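Long-range contact in ribonucleoside-diphosphate reductase (Sulfolobus acidocaldarius DSM 639, PDB 6QRZ), which is an R2-like ligand-binding oxidase of the ferritin-like superfamily, carrying a mixed manganese and iron cofactor: residues K205-S210 with L275-T280. Sequence-based numbering, arbitrary orientation.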
loop_
_atom_site.group_PDB
_atom_site.type_symbol
_atom_site.label_atom_id
_atom_site.label_comp_id
_atom_site.label_asym_id
_atom_site.label_seq_id
_atom_site.Cartn_x
_atom_site.Cartn_y
_atom_site.Cartn_z
ATOM N N LYS A 205 17.423 -5.910 -20.780
ATOM C CA LYS A 205 18.647 -5.144 -21.002
ATOM C C LYS A 205 19.221 -5.400 -22.391
ATOM O O LYS A 205 19.706 -4.471 -23.050
ATOM C CB LYS A 205 19.674 -5.486 -19.921
ATOM C CG LYS A 205 21.022 -4.809 -20.092
ATOM C CD LYS A 205 21.990 -5.236 -19.002
ATOM C CE LYS A 205 23.342 -4.559 -19.160
ATOM N NZ LYS A 205 23.247 -3.078 -19.030
ATOM N N HIS A 206 19.173 -6.649 -22.857
ATOM C CA HIS A 206 19.707 -6.999 -24.167
ATOM C C HIS A 206 18.724 -6.734 -25.300
ATOM O O HIS A 206 19.138 -6.723 -26.465
ATOM C CB HIS A 206 20.133 -8.471 -24.185
ATOM C CG HIS A 206 21.188 -8.804 -23.176
ATOM N ND1 HIS A 206 22.487 -8.356 -23.280
ATOM C CD2 HIS A 206 21.135 -9.544 -22.042
ATOM C CE1 HIS A 206 23.189 -8.802 -22.254
ATOM N NE2 HIS A 206 22.392 -9.524 -21.486
ATOM N N ILE A 207 17.447 -6.523 -24.997
ATOM C CA ILE A 207 16.460 -6.233 -26.031
ATOM C C ILE A 207 16.417 -4.745 -26.354
ATOM O O ILE A 207 16.328 -4.361 -27.523
ATOM C CB ILE A 207 15.075 -6.758 -25.600
ATOM C CG1 ILE A 207 15.058 -8.288 -25.599
ATOM C CG2 ILE A 207 13.977 -6.207 -26.505
ATOM C CD1 ILE A 207 13.734 -8.884 -25.164
ATOM N N PHE A 208 16.498 -3.889 -25.333
ATOM C CA PHE A 208 16.353 -2.455 -25.554
ATOM C C PHE A 208 17.659 -1.817 -26.009
ATOM O O PHE A 208 17.647 -0.889 -26.825
ATOM C CB PHE A 208 15.851 -1.774 -24.279
ATOM C CG PHE A 208 14.572 -2.351 -23.740
ATOM C CD1 PHE A 208 13.659 -2.967 -24.581
ATOM C CD2 PHE A 208 14.282 -2.274 -22.387
ATOM C CE1 PHE A 208 12.486 -3.498 -24.084
ATOM C CE2 PHE A 208 13.109 -2.803 -21.884
ATOM C CZ PHE A 208 12.211 -3.416 -22.734
ATOM N N ASN A 209 18.793 -2.300 -25.497
ATOM C CA ASN A 209 20.072 -1.667 -25.793
ATOM C C ASN A 209 20.648 -2.123 -27.128
ATOM O O ASN A 209 21.312 -1.337 -27.811
ATOM C CB ASN A 209 21.065 -1.947 -24.664
ATOM C CG ASN A 209 22.294 -1.058 -24.728
ATOM O OD1 ASN A 209 22.326 -0.076 -25.470
ATOM N ND2 ASN A 209 23.308 -1.394 -23.939
ATOM N N SER A 210 20.404 -3.375 -27.521
ATOM C CA SER A 210 20.992 -3.892 -28.751
ATOM C C SER A 210 20.220 -3.464 -29.992
ATOM O O SER A 210 20.811 -3.344 -31.070
ATOM C CB SER A 210 21.076 -5.418 -28.695
ATOM O OG SER A 210 21.886 -5.846 -27.613
ATOM N N LEU A 275 16.306 -18.395 -29.599
ATOM C CA LEU A 275 15.665 -17.240 -28.981
ATOM C C LEU A 275 15.905 -15.971 -29.796
ATOM O O LEU A 275 16.990 -15.780 -30.347
ATOM C CB LEU A 275 16.167 -17.053 -27.548
ATOM C CG LEU A 275 15.798 -18.156 -26.554
ATOM C CD1 LEU A 275 16.367 -17.849 -25.179
ATOM C CD2 LEU A 275 14.287 -18.329 -26.486
ATOM N N PRO A 276 14.891 -15.104 -29.872
ATOM C CA PRO A 276 15.026 -13.878 -30.668
ATOM C C PRO A 276 15.859 -12.814 -29.972
ATOM O O PRO A 276 16.421 -13.057 -28.899
ATOM C CB PRO A 276 13.575 -13.419 -30.849
ATOM C CG PRO A 276 12.884 -13.933 -29.634
ATOM C CD PRO A 276 13.541 -15.247 -29.301
ATOM N N PHE A 277 15.941 -11.632 -30.586
ATOM C CA PHE A 277 16.680 -10.492 -30.039
ATOM C C PHE A 277 18.151 -10.824 -29.796
ATOM O O PHE A 277 18.808 -10.194 -28.965
ATOM C CB PHE A 277 16.036 -9.974 -28.749
ATOM C CG PHE A 277 14.625 -9.488 -28.925
ATOM C CD1 PHE A 277 14.372 -8.235 -29.457
ATOM C CD2 PHE A 277 13.551 -10.277 -28.545
ATOM C CE1 PHE A 277 13.076 -7.780 -29.619
ATOM C CE2 PHE A 277 12.248 -9.826 -28.702
ATOM C CZ PHE A 277 12.012 -8.575 -29.240
ATOM N N GLY A 278 18.681 -11.807 -30.521
ATOM C CA GLY A 278 20.055 -12.228 -30.319
ATOM C C GLY A 278 20.323 -12.847 -28.966
ATOM O O GLY A 278 21.444 -12.751 -28.456
ATOM N N LEU A 279 19.318 -13.477 -28.364
ATOM C CA LEU A 279 19.458 -14.080 -27.048
ATOM C C LEU A 279 19.854 -15.545 -27.170
ATOM O O LEU A 279 19.342 -16.274 -28.024
ATOM C CB LEU A 279 18.153 -13.959 -26.259
ATOM C CG LEU A 279 17.722 -12.544 -25.869
ATOM C CD1 LEU A 279 16.356 -12.566 -25.202
ATOM C CD2 LEU A 279 18.756 -11.904 -24.956
ATOM N N THR A 280 20.773 -15.968 -26.304
ATOM C CA THR A 280 21.229 -17.350 -26.248
ATOM C C THR A 280 20.534 -18.074 -25.108
ATOM O O THR A 280 20.512 -17.557 -23.981
ATOM C CB THR A 280 22.743 -17.408 -26.052
ATOM O OG1 THR A 280 23.392 -16.708 -27.121
ATOM C CG2 THR A 280 23.229 -18.849 -26.029
#
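The backbone N of L279 donates to P276 O at 3.0 Å, closing a type I' beta turn whose central residues, F277 and G278, both have positive phi. This turn leads into helix 281-301 and lies against helix 192-211 of the ferritin-like helical fold. No hydrogen bond joins residues 205-210 to 275-280; apolar side chains make the contact. I207 lies over one face of the F277 ring, with CG1 3.6 Å from F277 CG. I207 CG2 makes a CH-pi contact 3.9 Å from the F277 ring centroid, displaced toward the rim, while I207 CD1 reaches F277 CD2 at 3.7 Å. With CG1 anti to its carbonyl carbon (chi1 -69°), I207 spreads both branches over the ring. I85 of helix 76-98 also touches I207, and E78 of that helix touches F277, so three parts of the fold converge here. Replacing F277 with an alanine would probably leave both I207 branches without the flat surface they rest on and open a gap between turn and helix. Beside this pair, the ring of H206 meets that of F283 at a steep angle, and the H206 CB packs on L279 CD2 at 3.8 Å.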